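Local coordinates for trans-4-hydroxy-L-proline dehydratase (Clostridioides difficile 70-100-2010, PDB 6VXC), which dehydrates trans-4-hydroxy-L-proline to (S)-1-pyrroline-5-carboxylate by glycyl radical chemistry, a step in the anaerobic breakdown of hydroxyproline, at residues P41-E46 with E112-M117; D185-K190 with S545-D550; R412-S417 with N740-V745. All blocks are in the same frame, centred on the assembly; numbering follows the deposited sequence.

Contact 1: residues P41-E46 with E112-M117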
loop_
_atom_site.group_PDB
_atom_site.type_symbol
_atom_site.label_atom_id
_atom_site.label_comp_id
_atom_site.label_asym_id
_atom_site.label_seq_id
_atom_site.Cartn_x
_atom_site.Cartn_y
_atom_site.Cartn_z
ATOM N N PRO A 41 14.735 -14.302 -4.033
ATOM C CA PRO A 41 14.860 -12.996 -3.365
ATOM C C PRO A 41 16.239 -12.821 -2.732
ATOM O O PRO A 41 16.710 -13.686 -1.993
ATOM C CB PRO A 41 13.745 -13.020 -2.310
ATOM C CG PRO A 41 13.376 -14.422 -2.137
ATOM C CD PRO A 41 13.802 -15.210 -3.348
ATOM N N HIS A 42 16.866 -11.681 -3.016
ATOM C CA HIS A 42 18.214 -11.376 -2.552
ATOM C C HIS A 42 18.393 -9.862 -2.545
ATOM O O HIS A 42 17.616 -9.123 -3.153
ATOM C CB HIS A 42 19.265 -12.039 -3.450
ATOM C CG HIS A 42 19.268 -11.513 -4.854
ATOM N ND1 HIS A 42 18.305 -11.855 -5.780
ATOM C CD2 HIS A 42 20.106 -10.656 -5.487
ATOM C CE1 HIS A 42 18.550 -11.238 -6.921
ATOM N NE2 HIS A 42 19.641 -10.506 -6.774
ATOM N N ILE A 43 19.437 -9.405 -1.869
ATOM C CA ILE A 43 19.728 -7.977 -1.831
ATOM C C ILE A 43 20.855 -7.661 -2.811
ATOM O O ILE A 43 21.733 -8.486 -3.094
ATOM C CB ILE A 43 20.058 -7.460 -0.412
ATOM C CG1 ILE A 43 21.403 -7.957 0.081
ATOM C CG2 ILE A 43 18.987 -7.871 0.584
ATOM C CD1 ILE A 43 21.860 -7.198 1.312
ATOM N N SER A 44 20.765 -6.470 -3.393
ATOM C CA SER A 44 21.743 -5.914 -4.318
ATOM C C SER A 44 22.367 -4.695 -3.652
ATOM O O SER A 44 21.658 -3.734 -3.332
ATOM C CB SER A 44 21.088 -5.537 -5.647
ATOM O OG SER A 44 21.979 -4.829 -6.497
ATOM N N ILE A 45 23.681 -4.753 -3.411
ATOM C CA ILE A 45 24.381 -3.724 -2.649
ATOM C C ILE A 45 24.895 -2.584 -3.521
ATOM O O ILE A 45 25.448 -1.611 -2.993
ATOM C CB ILE A 45 25.553 -4.363 -1.871
ATOM C CG1 ILE A 45 25.926 -3.524 -0.646
ATOM C CG2 ILE A 45 26.753 -4.587 -2.800
ATOM C CD1 ILE A 45 24.833 -3.467 0.412
ATOM N N GLU A 46 24.738 -2.670 -4.846
ATOM C CA GLU A 46 25.362 -1.673 -5.709
ATOM C C GLU A 46 24.813 -0.275 -5.455
ATOM O O GLU A 46 25.561 0.712 -5.480
ATOM C CB GLU A 46 25.180 -2.042 -7.175
ATOM C CG GLU A 46 25.929 -1.107 -8.074
ATOM C CD GLU A 46 25.864 -1.502 -9.519
ATOM O OE1 GLU A 46 24.883 -1.113 -10.170
ATOM O OE2 GLU A 46 26.778 -2.202 -9.998
ATOM N N GLU A 112 23.299 -7.908 12.301
ATOM C CA GLU A 112 22.274 -8.840 12.754
ATOM C C GLU A 112 21.041 -8.776 11.858
ATOM O O GLU A 112 20.429 -9.808 11.575
ATOM C CB GLU A 112 21.881 -8.576 14.207
ATOM C CG GLU A 112 20.902 -9.634 14.717
ATOM C CD GLU A 112 20.329 -9.349 16.096
ATOM O OE1 GLU A 112 20.630 -8.279 16.671
ATOM O OE2 GLU A 112 19.588 -10.216 16.613
ATOM N N ASP A 113 20.647 -7.574 11.425
ATOM C CA ASP A 113 19.547 -7.450 10.475
ATOM C C ASP A 113 19.783 -8.325 9.254
ATOM O O ASP A 113 18.882 -9.036 8.797
ATOM C CB ASP A 113 19.367 -5.995 10.035
ATOM C CG ASP A 113 18.720 -5.124 11.090
ATOM O OD1 ASP A 113 17.948 -5.630 11.919
ATOM O OD2 ASP A 113 18.968 -3.904 11.064
ATOM N N LEU A 114 20.989 -8.255 8.692
ATOM C CA LEU A 114 21.297 -9.048 7.512
ATOM C C LEU A 114 21.187 -10.528 7.817
ATOM O O LEU A 114 20.644 -11.295 7.017
ATOM C CB LEU A 114 22.694 -8.715 7.002
ATOM C CG LEU A 114 22.879 -7.261 6.583
ATOM C CD1 LEU A 114 24.222 -7.065 5.893
ATOM C CD2 LEU A 114 21.729 -6.806 5.704
ATOM N N GLU A 115 21.679 -10.942 8.986
ATOM C CA GLU A 115 21.568 -12.336 9.397
ATOM C C GLU A 115 20.107 -12.765 9.515
ATOM O O GLU A 115 19.743 -13.881 9.134
ATOM C CB GLU A 115 22.305 -12.539 10.727
ATOM C CG GLU A 115 22.480 -13.989 11.168
ATOM C CD GLU A 115 23.599 -14.713 10.442
ATOM O OE1 GLU A 115 24.175 -14.135 9.492
ATOM O OE2 GLU A 115 23.898 -15.868 10.823
ATOM N N VAL A 116 19.276 -11.918 10.111
ATOM C CA VAL A 116 17.883 -12.279 10.319
ATOM C C VAL A 116 17.155 -12.431 8.983
ATOM O O VAL A 116 16.420 -13.399 8.769
ATOM C CB VAL A 116 17.201 -11.247 11.229
ATOM C CG1 VAL A 116 15.694 -11.450 11.208
ATOM C CG2 VAL A 116 17.746 -11.378 12.647
ATOM N N MET A 117 17.340 -11.478 8.067
ATOM C CA MET A 117 16.601 -11.548 6.808
ATOM C C MET A 117 17.080 -12.705 5.942
ATOM O O MET A 117 16.284 -13.310 5.220
ATOM C CB MET A 117 16.689 -10.214 6.065
ATOM C CG MET A 117 18.047 -9.852 5.526
ATOM S SD MET A 117 18.041 -8.280 4.621
ATOM C CE MET A 117 17.599 -7.119 5.910
#
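I43 reaches across to L114 and M117 with the two arms of its side chain. The CA atoms of I43 and L114 are 9.5 Å apart, so side chains alone bridge the gap. The bond from CA to CB of I43 is directed at the helix, and the side chain branches at CB. On one branch, I43 CG2 lies 4.2 Å from M117 SD. This is a loose apolar contact between a methyl and a thioether sulfur, and the two side chains cross at nearly a right angle. On the other branch, chi1 of 70° wedges CG1 between N and C of its own backbone. The extended chi2 (167°) then sends CD1 on to L114, with I43 CD1 and L114 CD2 4.4 Å apart.

The segments join strand 42-44 to helix 111-119 in the pyruvate formate lyase-like part of this glycyl radical enzyme. The strand pairs with strand 99-101 in a small parallel sheet, through backbone bonds of H42 and S44 to A100. This pair is separate from the five-stranded mixed sheet of the same chain, and the contact lies away from the catalytic residues.

L114 and M117 are one helical turn apart. Their ends come together on the side that faces I43, where L114 CD2 and M117 SD are 4.1 Å from each other. The M117 chain bends at its last torsion (chi3 64°), which turns CE aside and leaves SD as the atom nearest to I43. The three touching side chains are buried. L114 also packs on H135 of helix 129-143, and E115 of the same helix forms a salt bridge with R132.

Contact 2: residues D185-K190 with S545-D550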
loop_
_atom_site.group_PDB
_atom_site.type_symbol
_atom_site.label_atom_id
_atom_site.label_comp_id
_atom_site.label_asym_id
_atom_site.label_seq_id
_atom_site.Cartn_x
_atom_site.Cartn_y
_atom_site.Cartn_z
ATOM N N ASP A 185 -0.761 11.890 -15.609
ATOM C CA ASP A 185 -0.639 11.814 -17.059
ATOM C C ASP A 185 0.516 12.638 -17.606
ATOM O O ASP A 185 0.725 12.652 -18.818
ATOM C CB ASP A 185 -1.941 12.257 -17.740
ATOM C CG ASP A 185 -2.230 13.743 -17.558
ATOM O OD1 ASP A 185 -1.525 14.405 -16.782
ATOM O OD2 ASP A 185 -3.183 14.249 -18.189
ATOM N N THR A 186 1.299 13.286 -16.748
ATOM C CA THR A 186 2.343 14.174 -17.246
ATOM C C THR A 186 3.335 13.442 -18.147
ATOM O O THR A 186 3.691 13.941 -19.218
ATOM C CB THR A 186 3.058 14.835 -16.070
ATOM O OG1 THR A 186 2.119 15.648 -15.369
ATOM C CG2 THR A 186 4.197 15.714 -16.585
ATOM N N ILE A 187 3.773 12.245 -17.753
ATOM C CA ILE A 187 4.789 11.530 -18.520
ATOM C C ILE A 187 4.307 11.046 -19.887
ATOM O O ILE A 187 5.130 10.586 -20.678
ATOM C CB ILE A 187 5.331 10.320 -17.732
ATOM C CG1 ILE A 187 4.210 9.311 -17.435
ATOM C CG2 ILE A 187 5.948 10.791 -16.452
ATOM C CD1 ILE A 187 4.706 7.925 -16.948
ATOM N N TYR A 188 3.010 11.102 -20.182
ATOM C CA TYR A 188 2.542 10.760 -21.521
ATOM C C TYR A 188 2.427 11.979 -22.426
ATOM O O TYR A 188 2.305 11.815 -23.645
ATOM C CB TYR A 188 1.188 10.024 -21.453
ATOM C CG TYR A 188 1.209 8.941 -20.405
ATOM C CD1 TYR A 188 1.981 7.798 -20.576
ATOM C CD2 TYR A 188 0.494 9.084 -19.222
ATOM C CE1 TYR A 188 2.037 6.831 -19.616
ATOM C CE2 TYR A 188 0.544 8.120 -18.248
ATOM C CZ TYR A 188 1.315 6.995 -18.448
ATOM O OH TYR A 188 1.383 6.025 -17.495
ATOM N N LYS A 189 2.497 13.185 -21.862
ATOM C CA LYS A 189 2.421 14.417 -22.623
ATOM C C LYS A 189 3.752 15.152 -22.710
ATOM O O LYS A 189 3.904 16.010 -23.582
ATOM C CB LYS A 189 1.360 15.359 -22.012
ATOM C CG LYS A 189 -0.027 14.750 -21.958
ATOM C CD LYS A 189 -1.068 15.636 -21.272
ATOM C CE LYS A 189 -0.730 15.930 -19.824
ATOM N NZ LYS A 189 -1.887 16.573 -19.113
ATOM N N LYS A 190 4.717 14.817 -21.857
ATOM C CA LYS A 190 6.014 15.482 -21.817
ATOM C C LYS A 190 7.095 14.450 -21.554
ATOM O O LYS A 190 6.871 13.473 -20.839
ATOM C CB LYS A 190 6.086 16.574 -20.731
ATOM C CG LYS A 190 5.217 17.777 -21.018
ATOM C CD LYS A 190 5.283 18.821 -19.905
ATOM C CE LYS A 190 4.662 20.137 -20.364
ATOM N NZ LYS A 190 4.464 21.082 -19.249
ATOM N N SER A 545 9.168 14.957 -7.706
ATOM C CA SER A 545 8.591 16.289 -7.820
ATOM C C SER A 545 8.374 16.701 -9.272
ATOM O O SER A 545 7.449 17.465 -9.559
ATOM C CB SER A 545 9.472 17.310 -7.096
ATOM O OG SER A 545 9.597 16.987 -5.721
ATOM N N THR A 546 9.213 16.230 -10.201
ATOM C CA THR A 546 9.085 16.677 -11.587
ATOM C C THR A 546 7.776 16.236 -12.227
ATOM O O THR A 546 7.336 16.866 -13.190
ATOM C CB THR A 546 10.247 16.168 -12.451
ATOM O OG1 THR A 546 10.206 14.732 -12.514
ATOM C CG2 THR A 546 11.623 16.649 -11.906
ATOM N N ILE A 547 7.128 15.191 -11.714
ATOM C CA ILE A 547 5.957 14.637 -12.375
ATOM C C ILE A 547 4.686 14.763 -11.535
ATOM O O ILE A 547 3.683 14.148 -11.864
ATOM C CB ILE A 547 6.188 13.168 -12.779
ATOM C CG1 ILE A 547 6.517 12.345 -11.539
ATOM C CG2 ILE A 547 7.259 13.070 -13.876
ATOM C CD1 ILE A 547 6.520 10.848 -11.771
ATOM N N VAL A 548 4.741 15.513 -10.465
ATOM C CA VAL A 548 3.608 15.691 -9.627
ATOM C C VAL A 548 3.112 17.125 -9.609
ATOM O O VAL A 548 3.830 18.027 -9.229
ATOM C CB VAL A 548 3.881 15.263 -8.173
ATOM C CG1 VAL A 548 2.766 15.749 -7.281
ATOM C CG2 VAL A 548 4.132 13.794 -8.023
ATOM N N ASP A 549 1.862 17.294 -9.983
ATOM C CA ASP A 549 1.248 18.581 -9.951
ATOM C C ASP A 549 1.261 19.288 -8.623
ATOM O O ASP A 549 0.783 18.866 -7.625
ATOM C CB ASP A 549 -0.136 18.652 -10.530
ATOM C CG ASP A 549 -0.150 18.553 -12.021
ATOM O OD1 ASP A 549 0.808 18.909 -12.649
ATOM O OD2 ASP A 549 -1.150 18.135 -12.521
ATOM N N ASP A 550 1.781 20.424 -8.994
ATOM C CA ASP A 550 2.220 21.694 -8.646
ATOM C C ASP A 550 3.657 21.876 -8.224
ATOM O O ASP A 550 4.015 22.979 -8.032
ATOM C CB ASP A 550 1.167 22.732 -8.270
ATOM C CG ASP A 550 -0.211 22.427 -8.822
ATOM O OD1 ASP A 550 -0.362 22.025 -9.947
ATOM O OD2 ASP A 550 -1.135 22.581 -8.080
HETATM O O HOH W 1 2.868 17.044 -13.077
HETATM O O HOH W 2 1.193 13.676 -13.144
#
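T186 and I187 sit on a short, weakly bonded helical turn and meet I547 and D549 in the loop after helix 542-546. This is packing between a turn and a loop in the pyruvate formate lyase-like region, part apolar and part water-bridged. Within the turn, K189 NZ forms a salt bridge to D185 OD2, approaching from above the carboxylate plane. I547 comes first along the loop. I547 CG2 and I187 CG2 are 3.7 Å apart, and the two side chains meet at a slant. Both isoleucines also pack on V286 of helix 276-293. The carbonyl O of I547 is 4.1 Å from OG1 of T186, too far for a direct bond. Water 2 bridges them and donates to I547 O at 2.8 Å.

The V548 side chain turns away and packs on Y558 and A563. D549 then brings its carboxylate back to the contact. Its OD2 is held by a salt bridge to K462. The hydroxyl of T186 lies beside its own backbone N (chi1 -63°), where it faces the loop and binds both waters. Water 1 is 2.8 Å from T186 OG1 and donates to D549 OD1, also at 2.8 Å.

Contact 3: residues R412-S417 with N740-V745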
loop_
_atom_site.group_PDB
_atom_site.type_symbol
_atom_site.label_atom_id
_atom_site.label_comp_id
_atom_site.label_asym_id
_atom_site.label_seq_id
_atom_site.Cartn_x
_atom_site.Cartn_y
_atom_site.Cartn_z
ATOM N N ARG A 412 -17.070 -9.948 -15.940
ATOM C CA ARG A 412 -15.746 -10.457 -16.272
ATOM C C ARG A 412 -14.805 -10.354 -15.072
ATOM O O ARG A 412 -14.006 -11.267 -14.820
ATOM C CB ARG A 412 -15.189 -9.702 -17.475
ATOM C CG ARG A 412 -13.797 -10.092 -17.869
ATOM C CD ARG A 412 -13.759 -11.446 -18.555
ATOM N NE ARG A 412 -12.417 -11.730 -19.057
ATOM C CZ ARG A 412 -11.615 -12.647 -18.538
ATOM N NH1 ARG A 412 -12.042 -13.377 -17.515
ATOM N NH2 ARG A 412 -10.400 -12.836 -19.035
ATOM N N ALA A 413 -14.871 -9.236 -14.338
ATOM C CA ALA A 413 -14.083 -9.113 -13.112
ATOM C C ALA A 413 -14.501 -10.158 -12.083
ATOM O O ALA A 413 -13.649 -10.782 -11.438
ATOM C CB ALA A 413 -14.224 -7.705 -12.529
ATOM N N CYS A 414 -15.808 -10.382 -11.924
ATOM C CA CYS A 414 -16.246 -11.432 -11.009
ATOM C C CYS A 414 -15.789 -12.813 -11.467
ATOM O O CYS A 414 -15.471 -13.663 -10.629
ATOM C CB CYS A 414 -17.758 -11.400 -10.842
ATOM S SG CYS A 414 -18.369 -9.958 -9.973
ATOM N N GLU A 415 -15.758 -13.062 -12.785
ATOM C CA GLU A 415 -15.231 -14.335 -13.276
ATOM C C GLU A 415 -13.826 -14.585 -12.763
ATOM O O GLU A 415 -13.492 -15.704 -12.360
ATOM C CB GLU A 415 -15.186 -14.364 -14.799
ATOM C CG GLU A 415 -16.443 -14.680 -15.511
ATOM C CD GLU A 415 -16.193 -14.760 -17.013
ATOM O OE1 GLU A 415 -15.118 -15.278 -17.405
ATOM O OE2 GLU A 415 -17.051 -14.269 -17.781
ATOM N N ILE A 416 -12.983 -13.557 -12.796
ATOM C CA ILE A 416 -11.610 -13.728 -12.356
ATOM C C ILE A 416 -11.559 -13.899 -10.841
ATOM O O ILE A 416 -10.877 -14.792 -10.331
ATOM C CB ILE A 416 -10.743 -12.551 -12.843
ATOM C CG1 ILE A 416 -10.793 -12.456 -14.381
ATOM C CG2 ILE A 416 -9.322 -12.717 -12.383
ATOM C CD1 ILE A 416 -10.319 -11.096 -14.948
ATOM N N SER A 417 -12.297 -13.066 -10.103
ATOM C CA SER A 417 -12.309 -13.164 -8.641
ATOM C C SER A 417 -12.748 -14.555 -8.191
ATOM O O SER A 417 -12.149 -15.154 -7.287
ATOM C CB SER A 417 -13.231 -12.080 -8.064
ATOM O OG SER A 417 -13.363 -12.147 -6.650
ATOM N N ASN A 740 -24.749 -13.521 -8.612
ATOM C CA ASN A 740 -24.841 -13.265 -7.180
ATOM C C ASN A 740 -23.661 -12.434 -6.687
ATOM O O ASN A 740 -23.847 -11.507 -5.895
ATOM C CB ASN A 740 -24.960 -14.577 -6.404
ATOM C CG ASN A 740 -26.374 -15.160 -6.459
ATOM O OD1 ASN A 740 -27.337 -14.438 -6.695
ATOM N ND2 ASN A 740 -26.499 -16.461 -6.215
ATOM N N MET A 741 -22.449 -12.731 -7.156
ATOM C CA MET A 741 -21.296 -11.900 -6.806
ATOM C C MET A 741 -21.473 -10.473 -7.314
ATOM O O MET A 741 -21.323 -9.502 -6.559
ATOM C CB MET A 741 -20.025 -12.511 -7.389
ATOM C CG MET A 741 -19.673 -13.868 -6.796
ATOM S SD MET A 741 -18.263 -14.661 -7.589
ATOM C CE MET A 741 -16.932 -13.451 -7.301
ATOM N N ALA A 742 -21.779 -10.339 -8.604
ATOM C CA ALA A 742 -21.976 -9.034 -9.217
ATOM C C ALA A 742 -23.044 -8.236 -8.489
ATOM O O ALA A 742 -22.888 -7.034 -8.270
ATOM C CB ALA A 742 -22.362 -9.203 -10.689
ATOM N N ASN A 743 -24.140 -8.889 -8.121
ATOM C CA ASN A 743 -25.221 -8.196 -7.444
ATOM C C ASN A 743 -24.806 -7.734 -6.056
ATOM O O ASN A 743 -25.248 -6.679 -5.600
ATOM C CB ASN A 743 -26.445 -9.104 -7.356
ATOM C CG ASN A 743 -27.159 -9.273 -8.699
ATOM O OD1 ASN A 743 -26.855 -8.580 -9.663
ATOM N ND2 ASN A 743 -28.132 -10.183 -8.747
ATOM N N LEU A 744 -24.005 -8.536 -5.349
ATOM C CA LEU A 744 -23.551 -8.127 -4.025
ATOM C C LEU A 744 -22.672 -6.880 -4.116
ATOM O O LEU A 744 -22.814 -5.945 -3.320
ATOM C CB LEU A 744 -22.790 -9.276 -3.354
ATOM C CG LEU A 744 -22.424 -9.064 -1.873
ATOM C CD1 LEU A 744 -23.662 -9.177 -0.981
ATOM C CD2 LEU A 744 -21.315 -9.977 -1.395
ATOM N N VAL A 745 -21.781 -6.845 -5.099
ATOM C CA VAL A 745 -20.939 -5.669 -5.307
ATOM C C VAL A 745 -21.801 -4.438 -5.559
ATOM O O VAL A 745 -21.615 -3.394 -4.921
ATOM C CB VAL A 745 -19.944 -5.925 -6.451
ATOM C CG1 VAL A 745 -19.173 -4.652 -6.805
ATOM C CG2 VAL A 745 -18.973 -7.023 -6.052
#
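Helices 407-418 and 734-750 pass each other at a steep angle of 113° between their N-to-C directions, with the segment axes 9.5 Å apart and C414 and A742 nearest, 6.5 Å between their CA atoms. C414 and A742, both small, sit at the nearest point. C414 points its sulfur at the other helix. C414 SG lies 3.7 Å from A742 N and nearly as close to A742 CA. Two CB atoms of the second helix also touch the sulfur. M741 CB lies 4.0 Å from C414 SG, and A742 CB lies 4.1 Å from it.

M741 supplies the long arm. Its CG sits beside the backbone N (chi1 -65°), and the chain runs extended until the last torsion, where it bends (chi3 60°). The bend carries the CE methyl over the first helix, between C414 and S417, which are one turn apart. M741 CE rests 3.6 Å from the carbonyl O of C414. M741 CE is also 3.9 Å from S417 OG. The methyl therefore lies against polar atoms without bonding to them. All four touching residues are buried.

The contact ties the pyruvate formate lyase-like region to the glycine radical region. Each helix is the connection of a beta-alpha-beta crossover in one mixed sheet. Helix 407-418 links strand 396-401 to strand 426-428. Helix 734-750 links strand 724-726 to strand 755-759. This is consistent with the beta/alpha barrel of glycyl radical enzymes. R412 forms salt bridges to D385 and D388 of the neighbouring helix 378-390. C414 and S417 pack on F426 of strand 426-428, while S417, M741 and V745 pack on F758 of the adjacent antiparallel strand 755-759.

How the contacts relate
Contacts 1 and 3 are buried, contact 2 only partly. Contact 1 is purely apolar. Contact 3 is sulfur and methyl packing that also lies against polar atoms. Contact 2 combines an isoleucine pair with water bridges. No secondary-structure element is shared. Contact 1 sets a strand of a small sheet against a helix, contact 2 a helical turn against a loop, and contact 3 two helices covering the main mixed sheet. Contacts 1 and 2 stay within the pyruvate formate lyase-like region, whereas contact 3 joins it to the glycine radical region. Contacts 1 and 3 lie on opposite sides of the chain's centre, with their own centres about 41 Å apart. Along the sequence, contacts 2 and 3 interleave.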